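Long-range contacts in probable nitrite reductase [nad(p)h] small subunit NIRD (Mycobacterium tuberculosis, PDB 4AIV), which is the small, Rieske-like subunit that associates with NirB and is probably required for NADH-dependent reduction of nitrite to ammonium: residues H46-V51 and V98-A103; N50-S55 and P77-A82; G69-V74 and L85-C90. All coordinates share one frame; numbering follows the deposited sequence.

Contact 1 (H46-V51 and V98-A103); sequences HAVGNV and VPVYPA
Strands 45-49 and 100-105 lie next to each other in the large antiparallel sheet of the Rieske-like fold, and here they meet through Val48 and Val100, a non-hydrogen-bonded pair whose CA atoms approach to 4.3 Å. Two backbone hydrogen bonds flank this pair: Tyr101 N donates to Ala47 O at 2.8 Å with a nearly straight N-H...O angle of 164°, and Gly49 N donates to Pro99 O at the same length but more bent. Toward the His46 end the chains spread, and the CA atoms of His46 and Ala103 are 5.8 Å apart. A water fills the widened gap, accepting from Ala47 N and donating to Tyr101 O in place of a direct bond.

The two faces are packed differently. On one, Val48 CB lies 3.8 Å from Val98 CG2, and Val48 CG1 is a looser 4.5 Å from Val100 CG2. That Val100 methyl, anti to its backbone N, also comes to 3.6 Å from the backbone oxygen Ala47 O. On the other face, the CB of Ala47 touches the CB atoms of both Tyr101 and Ala103, with Val35 and Val113 of the adjoining strands packed on it as well. Tyr101 takes chi1 of -62°, which swings its ring back along its own strand, toward Gly49 of strand 45-49. The ring presents its CD1-CE1 edge to the backbone, with Ala47 O and Gly49 N close to its plane. Past the ring, Pro99 CG rests 3.7 Å from Gly49 CA, where no side chain intervenes.

The grip is thus chiefly main-chain bonding reinforced by small aliphatic groups and one ring edge. At Ala47 N the link to the partner strand runs through a water.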
loop_
_atom_site.group_PDB
_atom_site.type_symbol
_atom_site.label_atom_id
_atom_site.label_comp_id
_atom_site.label_asym_id
_atom_site.label_seq_id
_atom_site.Cartn_x
_atom_site.Cartn_y
_atom_site.Cartn_z
ATOM N N HIS A 46 -2.687 -4.777 1.046
ATOM C CA HIS A 46 -2.929 -3.368 1.333
ATOM C C HIS A 46 -2.193 -2.504 0.319
ATOM O O HIS A 46 -1.038 -2.786 -0.029
ATOM C CB HIS A 46 -2.480 -3.022 2.756
ATOM C CG HIS A 46 -3.235 -3.766 3.812
ATOM N ND1 HIS A 46 -4.411 -3.308 4.359
ATOM C CD2 HIS A 46 -2.999 -4.975 4.383
ATOM C CE1 HIS A 46 -4.866 -4.180 5.230
ATOM N NE2 HIS A 46 -4.021 -5.208 5.273
ATOM N N ALA A 47 -2.859 -1.461 -0.157
ATOM C CA ALA A 47 -2.259 -0.562 -1.145
ATOM C C ALA A 47 -2.275 0.871 -0.640
ATOM O O ALA A 47 -3.346 1.419 -0.310
ATOM C CB ALA A 47 -2.995 -0.665 -2.482
ATOM N N VAL A 48 -1.087 1.474 -0.561
ATOM C CA VAL A 48 -0.963 2.867 -0.151
ATOM C C VAL A 48 -0.145 3.647 -1.189
ATOM O O VAL A 48 0.478 3.052 -2.077
ATOM C CB VAL A 48 -0.330 3.022 1.270
ATOM C CG1 VAL A 48 -1.217 2.365 2.334
ATOM C CG2 VAL A 48 1.082 2.446 1.307
ATOM N N GLY A 49 -0.166 4.970 -1.093
ATOM C CA GLY A 49 0.638 5.798 -1.982
ATOM C C GLY A 49 2.098 5.360 -2.008
ATOM O O GLY A 49 2.680 5.061 -0.969
ATOM N N ASN A 50 2.688 5.305 -3.196
ATOM C CA ASN A 50 4.085 4.888 -3.331
ATOM C C ASN A 50 5.077 6.025 -3.055
ATOM O O ASN A 50 6.290 5.798 -2.901
ATOM C CB ASN A 50 4.334 4.308 -4.727
ATOM C CG ASN A 50 5.583 3.455 -4.786
ATOM O OD1 ASN A 50 5.902 2.722 -3.839
ATOM N ND2 ASN A 50 6.305 3.549 -5.898
ATOM N N VAL A 51 4.566 7.250 -2.992
ATOM C CA VAL A 51 5.432 8.406 -2.798
ATOM C C VAL A 51 5.520 8.816 -1.325
ATOM O O VAL A 51 4.504 9.103 -0.683
ATOM C CB VAL A 51 4.976 9.605 -3.656
ATOM C CG1 VAL A 51 5.903 10.793 -3.441
ATOM C CG2 VAL A 51 4.919 9.212 -5.129
ATOM N N VAL A 98 -0.269 9.135 3.623
ATOM C CA VAL A 98 -0.306 8.750 2.217
ATOM C C VAL A 98 -1.718 8.291 1.910
ATOM O O VAL A 98 -2.450 7.886 2.828
ATOM C CB VAL A 98 0.673 7.595 1.892
ATOM C CG1 VAL A 98 2.105 8.091 1.928
ATOM C CG2 VAL A 98 0.458 6.408 2.846
ATOM N N PRO A 99 -2.115 8.346 0.626
ATOM C CA PRO A 99 -3.434 7.820 0.257
ATOM C C PRO A 99 -3.499 6.318 0.452
ATOM O O PRO A 99 -2.472 5.631 0.377
ATOM C CB PRO A 99 -3.546 8.153 -1.243
ATOM C CG PRO A 99 -2.123 8.318 -1.703
ATOM C CD PRO A 99 -1.426 8.955 -0.528
ATOM N N VAL A 100 -4.701 5.815 0.705
ATOM C CA VAL A 100 -4.926 4.382 0.791
ATOM C C VAL A 100 -5.880 4.014 -0.334
ATOM O O VAL A 100 -6.767 4.792 -0.680
ATOM C CB VAL A 100 -5.478 3.956 2.189
ATOM C CG1 VAL A 100 -6.774 4.708 2.522
ATOM C CG2 VAL A 100 -5.692 2.444 2.262
ATOM N N TYR A 101 -5.663 2.852 -0.941
ATOM C CA TYR A 101 -6.455 2.431 -2.089
ATOM C C TYR A 101 -7.107 1.099 -1.754
ATOM O O TYR A 101 -6.463 0.227 -1.165
ATOM C CB TYR A 101 -5.570 2.278 -3.342
ATOM C CG TYR A 101 -4.905 3.563 -3.780
ATOM C CD1 TYR A 101 -3.732 4.005 -3.170
ATOM C CD2 TYR A 101 -5.459 4.348 -4.785
ATOM C CE1 TYR A 101 -3.116 5.190 -3.569
ATOM C CE2 TYR A 101 -4.852 5.536 -5.189
ATOM C CZ TYR A 101 -3.688 5.952 -4.574
ATOM O OH TYR A 101 -3.095 7.133 -4.971
ATOM N N PRO A 102 -8.383 0.934 -2.129
ATOM C CA PRO A 102 -9.005 -0.384 -1.934
ATOM C C PRO A 102 -8.184 -1.466 -2.634
ATOM O O PRO A 102 -7.695 -1.276 -3.755
ATOM C CB PRO A 102 -10.374 -0.239 -2.605
ATOM C CG PRO A 102 -10.656 1.259 -2.576
ATOM C CD PRO A 102 -9.297 1.913 -2.751
ATOM N N ALA A 103 -8.004 -2.587 -1.950
ATOM C CA ALA A 103 -7.229 -3.690 -2.486
ATOM C C ALA A 103 -7.931 -4.990 -2.126
ATOM O O ALA A 103 -8.384 -5.178 -0.994
ATOM C CB ALA A 103 -5.814 -3.664 -1.934
HETATM O O HOH W 1 -5.728 -1.193 0.811
#

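Contact 2 (N50-S55 and P77-A82)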
loop_
_atom_site.group_PDB
_atom_site.type_symbol
_atom_site.label_atom_id
_atom_site.label_comp_id
_atom_site.label_asym_id
_atom_site.label_seq_id
_atom_site.Cartn_x
_atom_site.Cartn_y
_atom_site.Cartn_z
ATOM N N ASN A 50 2.688 5.305 -3.196
ATOM C CA ASN A 50 4.085 4.888 -3.331
ATOM C C ASN A 50 5.077 6.025 -3.055
ATOM O O ASN A 50 6.290 5.798 -2.901
ATOM C CB ASN A 50 4.334 4.308 -4.727
ATOM C CG ASN A 50 5.583 3.455 -4.786
ATOM O OD1 ASN A 50 5.902 2.722 -3.839
ATOM N ND2 ASN A 50 6.305 3.549 -5.898
ATOM N N VAL A 51 4.566 7.250 -2.992
ATOM C CA VAL A 51 5.432 8.406 -2.798
ATOM C C VAL A 51 5.520 8.816 -1.325
ATOM O O VAL A 51 4.504 9.103 -0.683
ATOM C CB VAL A 51 4.976 9.605 -3.656
ATOM C CG1 VAL A 51 5.903 10.793 -3.441
ATOM C CG2 VAL A 51 4.919 9.212 -5.129
ATOM N N ASP A 52 6.742 8.825 -0.795
ATOM C CA ASP A 52 7.000 9.320 0.557
ATOM C C ASP A 52 6.539 10.763 0.612
ATOM O O ASP A 52 7.014 11.591 -0.163
ATOM C CB ASP A 52 8.496 9.211 0.898
ATOM C CG ASP A 52 8.828 9.701 2.313
ATOM O OD1 ASP A 52 8.422 10.829 2.698
ATOM O OD2 ASP A 52 9.514 8.962 3.051
ATOM N N PRO A 53 5.610 11.072 1.527
ATOM C CA PRO A 53 5.012 12.411 1.562
ATOM C C PRO A 53 5.927 13.463 2.178
ATOM O O PRO A 53 5.574 14.642 2.173
ATOM C CB PRO A 53 3.774 12.214 2.439
ATOM C CG PRO A 53 4.159 11.132 3.366
ATOM C CD PRO A 53 5.030 10.188 2.555
ATOM N N PHE A 54 7.078 13.052 2.702
ATOM C CA PHE A 54 8.041 14.017 3.219
ATOM C C PHE A 54 9.075 14.364 2.141
ATOM O O PHE A 54 9.345 15.541 1.887
ATOM C CB PHE A 54 8.723 13.502 4.498
ATOM C CG PHE A 54 7.788 13.374 5.688
ATOM C CD1 PHE A 54 7.577 14.449 6.540
ATOM C CD2 PHE A 54 7.123 12.178 5.953
ATOM C CE1 PHE A 54 6.726 14.340 7.635
ATOM C CE2 PHE A 54 6.266 12.060 7.054
ATOM C CZ PHE A 54 6.069 13.144 7.894
ATOM N N SER A 55 9.624 13.338 1.489
ATOM C CA SER A 55 10.717 13.525 0.527
ATOM C C SER A 55 10.260 13.588 -0.928
ATOM O O SER A 55 10.973 14.108 -1.786
ATOM C CB SER A 55 11.741 12.397 0.672
ATOM O OG SER A 55 11.207 11.174 0.180
ATOM N N PRO A 77 11.724 3.983 3.688
ATOM C CA PRO A 77 13.105 3.484 3.559
ATOM C C PRO A 77 14.230 4.329 4.190
ATOM O O PRO A 77 15.092 3.758 4.867
ATOM C CB PRO A 77 13.296 3.408 2.042
ATOM C CG PRO A 77 11.951 3.095 1.540
ATOM C CD PRO A 77 10.999 3.890 2.411
ATOM N N ILE A 78 14.249 5.639 3.967
ATOM C CA ILE A 78 15.354 6.465 4.484
ATOM C C ILE A 78 14.964 7.092 5.815
ATOM O O ILE A 78 15.619 6.901 6.847
ATOM C CB ILE A 78 15.715 7.612 3.507
ATOM C CG1 ILE A 78 16.129 7.059 2.135
ATOM C CG2 ILE A 78 16.813 8.526 4.101
ATOM C CD1 ILE A 78 17.482 6.405 2.129
ATOM N N LEU A 79 13.857 7.824 5.764
ATOM C CA LEU A 79 13.364 8.626 6.873
ATOM C C LEU A 79 12.823 7.795 8.035
ATOM O O LEU A 79 12.688 8.305 9.144
ATOM C CB LEU A 79 12.298 9.591 6.343
ATOM C CG LEU A 79 12.818 10.503 5.221
ATOM C CD1 LEU A 79 11.714 11.349 4.596
ATOM C CD2 LEU A 79 13.937 11.403 5.742
ATOM N N LYS A 80 12.524 6.519 7.771
ATOM C CA LYS A 80 12.050 5.572 8.783
ATOM C C LYS A 80 10.826 6.055 9.569
ATOM O O LYS A 80 10.772 5.911 10.789
ATOM C CB LYS A 80 13.182 5.176 9.746
ATOM C CG LYS A 80 14.262 4.286 9.127
ATOM N N GLN A 81 9.856 6.635 8.872
ATOM C CA GLN A 81 8.604 7.037 9.512
ATOM C C GLN A 81 7.511 6.009 9.214
ATOM O O GLN A 81 7.432 5.488 8.096
ATOM C CB GLN A 81 8.208 8.443 9.057
ATOM C CG GLN A 81 9.227 9.474 9.490
ATOM C CD GLN A 81 9.036 10.822 8.840
ATOM O OE1 GLN A 81 9.421 11.028 7.684
ATOM N NE2 GLN A 81 8.460 11.759 9.584
ATOM N N ALA A 82 6.687 5.710 10.218
ATOM C CA ALA A 82 5.671 4.659 10.111
ATOM C C ALA A 82 4.345 5.168 9.551
ATOM O O ALA A 82 3.816 6.196 10.005
ATOM C CB ALA A 82 5.438 3.993 11.480
HETATM O O HOH W 2 8.775 9.142 5.535
#
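Phe54 lies beneath the amide of Gln81, which crosses one face of the ring off-centre, toward its rim. Gln81 OE1 stands 3.1 Å above the ring plane near CD2, while NE2 comes within 3.2 Å of Phe54 CZ; the two planes are inclined by 37°, so the amide leans over the ring and does not stack flat on it. OE1 also receives a hydrogen bond from a water that donates, in addition, to Asp52 OD2, and this bridge ties the amide to the opposite loop.

Leu79 fills the other half of the contact. Its CD1 methyl packs 3.7 Å from Phe54 CB and sits beside the Asp52 carboxylate, 3.6 Å from OD2. Asp52, with CG anti to the backbone N (chi1 -179°), folds its other oxygen over its own loop: OD1 accepts from Phe54 N in an Asx turn and from Ser55 N, the latter arriving from above the carboxylate plane at 3.0 Å. These two bonds fix both the carboxylate and the turn that carries Phe54.

By sequence the two loops probably correspond to the cluster-binding loops of Rieske proteins, but have Asp52 and Phe54 at the Cys and His positions of the first loop, and Ser76 and Leu79 at those of the second. One follows strand 45-49; the other joins strands 71-75 and 82-84, and Phe83 of the latter strand packs against both Pro53 and Phe54.

Contact 3 (G69-V74 and L85-C90); sequences GGRAMV and LDDGSC
Arg71 reaches across to Asp86 and Asp87 with an extended side chain, CG anti to the backbone N (chi1 -168°) and the chain straight from there to NE, and it meets both carboxylates with the edge of its guanidinium. Each carboxylate plane is turned about 62° from that of the guanidinium, and both acidic side chains cross the arginine at roughly a right angle. Arg71 NH2 carries most of the interaction: it donates to the syn lone pair of Asp86 OD1 at 3.0 Å, almost within the guanidinium plane, and forms a second salt bridge with Asp87 OD2 at 2.9 Å. The bond from NE to Asp86 OD2 is weak. The two acids would be expected to repel one another, and the shared arginine probably offsets this.

Asp87 is itself positioned by Ser89. Asp87 OD1 accepts from Ser89 N, closing an Asx turn, and from Ser89 OG at 2.7 Å, both from the same face of the carboxylate. Ser89 OG further receives a hydrogen bond from a water that accepts from Arg71 NH1, so the arginine and the turn are also joined through solvent.

Strands 71-75 and 82-84 form a β-hairpin within the small three-stranded antiparallel sheet, and the bond from Leu85 N to Ala72 O, 3.0 Å long, carries its pairing just beyond the end of the second strand. Leu85 then lays its side chain along strand 71-75. Leu85 CG is 4.0 Å from Met73 CA, and Leu85 CD2 reaches 3.8 Å from Val74 CG1, the two side chains crossing nearly perpendicularly. Phe38 and Leu40 pack on the same leucine. Ala72 O has a second donor, a water at 2.8 Å that also accepts weakly from Asp86 N.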
loop_
_atom_site.group_PDB
_atom_site.type_symbol
_atom_site.label_atom_id
_atom_site.label_comp_id
_atom_site.label_asym_id
_atom_site.label_seq_id
_atom_site.Cartn_x
_atom_site.Cartn_y
_atom_site.Cartn_z
ATOM N N GLY A 69 1.988 -1.187 18.092
ATOM C CA GLY A 69 0.900 -1.482 19.003
ATOM C C GLY A 69 -0.138 -2.380 18.353
ATOM O O GLY A 69 -1.347 -2.167 18.507
ATOM N N GLY A 70 0.341 -3.372 17.605
ATOM C CA GLY A 70 -0.532 -4.317 16.927
ATOM C C GLY A 70 -1.031 -3.842 15.574
ATOM O O GLY A 70 -1.681 -4.591 14.843
ATOM N N ARG A 71 -0.723 -2.596 15.232
ATOM C CA ARG A 71 -1.240 -1.995 14.007
ATOM C C ARG A 71 -0.249 -2.130 12.850
ATOM O O ARG A 71 0.903 -1.710 12.963
ATOM C CB ARG A 71 -1.565 -0.528 14.254
ATOM C CG ARG A 71 -2.371 0.105 13.162
ATOM C CD ARG A 71 -3.036 1.342 13.677
ATOM N NE ARG A 71 -3.767 2.018 12.620
ATOM C CZ ARG A 71 -4.165 3.278 12.695
ATOM N NH1 ARG A 71 -3.893 3.989 13.783
ATOM N NH2 ARG A 71 -4.821 3.827 11.680
ATOM N N ALA A 72 -0.704 -2.723 11.745
ATOM C CA ALA A 72 0.163 -2.994 10.602
ATOM C C ALA A 72 0.647 -1.691 9.964
ATOM O O ALA A 72 -0.130 -0.760 9.732
ATOM C CB ALA A 72 -0.562 -3.855 9.577
ATOM N N MET A 73 1.936 -1.611 9.691
ATOM C CA MET A 73 2.454 -0.387 9.109
ATOM C C MET A 73 3.624 -0.660 8.196
ATOM O O MET A 73 4.162 -1.764 8.170
ATOM C CB MET A 73 2.831 0.625 10.206
ATOM C CG MET A 73 3.773 0.090 11.292
ATOM S SD MET A 73 5.503 -0.060 10.780
ATOM C CE MET A 73 6.328 0.009 12.376
ATOM N N VAL A 74 3.999 0.356 7.430
ATOM C CA VAL A 74 5.232 0.310 6.660
ATOM C C VAL A 74 6.099 1.508 7.065
ATOM O O VAL A 74 5.598 2.627 7.235
ATOM C CB VAL A 74 4.951 0.312 5.130
ATOM C CG1 VAL A 74 4.143 1.544 4.726
ATOM C CG2 VAL A 74 6.257 0.230 4.334
ATOM N N LEU A 85 -1.112 0.850 7.397
ATOM C CA LEU A 85 -1.523 0.304 6.097
ATOM C C LEU A 85 -3.040 0.374 5.905
ATOM O O LEU A 85 -3.538 0.356 4.770
ATOM C CB LEU A 85 -0.985 -1.129 5.905
ATOM C CG LEU A 85 0.538 -1.243 5.704
ATOM C CD1 LEU A 85 1.014 -2.712 5.724
ATOM C CD2 LEU A 85 0.958 -0.573 4.403
ATOM N N ASP A 86 -3.779 0.486 7.010
ATOM C CA ASP A 86 -5.236 0.494 6.926
ATOM C C ASP A 86 -5.822 1.826 6.443
ATOM O O ASP A 86 -6.786 1.836 5.683
ATOM C CB ASP A 86 -5.908 0.003 8.232
ATOM C CG ASP A 86 -5.612 0.897 9.443
ATOM O OD1 ASP A 86 -4.913 1.923 9.309
ATOM O OD2 ASP A 86 -6.105 0.570 10.542
ATOM N N ASP A 87 -5.226 2.944 6.848
ATOM C CA ASP A 87 -5.756 4.246 6.443
ATOM C C ASP A 87 -4.697 5.227 5.924
ATOM O O ASP A 87 -4.997 6.394 5.682
ATOM C CB ASP A 87 -6.566 4.877 7.577
ATOM C CG ASP A 87 -5.727 5.173 8.811
ATOM O OD1 ASP A 87 -4.478 5.054 8.764
ATOM O OD2 ASP A 87 -6.329 5.531 9.844
ATOM N N GLY A 88 -3.461 4.759 5.781
ATOM C CA GLY A 88 -2.393 5.593 5.254
ATOM C C GLY A 88 -1.876 6.683 6.182
ATOM O O GLY A 88 -0.969 7.430 5.806
ATOM N N SER A 89 -2.430 6.786 7.389
ATOM C CA SER A 89 -1.983 7.829 8.318
ATOM C C SER A 89 -0.546 7.613 8.781
ATOM O O SER A 89 -0.126 6.486 9.073
ATOM C CB SER A 89 -2.917 7.949 9.532
ATOM O OG SER A 89 -2.961 6.747 10.281
ATOM N N CYS A 90 0.212 8.700 8.856
ATOM C CA CYS A 90 1.541 8.628 9.446
ATOM C C CYS A 90 1.377 8.498 10.954
ATOM O O CYS A 90 0.849 9.393 11.619
ATOM C CB CYS A 90 2.365 9.867 9.112
ATOM S SG CYS A 90 4.073 9.799 9.746
HETATM O O HOH W 3 -4.295 6.829 12.682
HETATM O O HOH W 4 -2.923 -0.876 9.663
#

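Contact 1 belongs to the large sheet, contact 3 to the small one, and contact 2, joining loops from each, probably lies where related Rieske proteins hold their cluster. Contacts 1 and 2 share Asn50 and Val51, and Val98 CG1 touches Pro53 CD at 3.7 Å; their centres are about 13 Å apart. Contact 3 is nested in the chain segment closed by contact 1, about 11 Å away between centres, and a probable hydrogen bond from Val98 N to Gly88 O (2.9 Å) links them. Contacts 2 and 3 alternate along the chain and meet where Cys90 SG lies 4.1 Å from Phe54 CE2. A glycerol, probably from crystallisation, lies near Ala72 of contact 3.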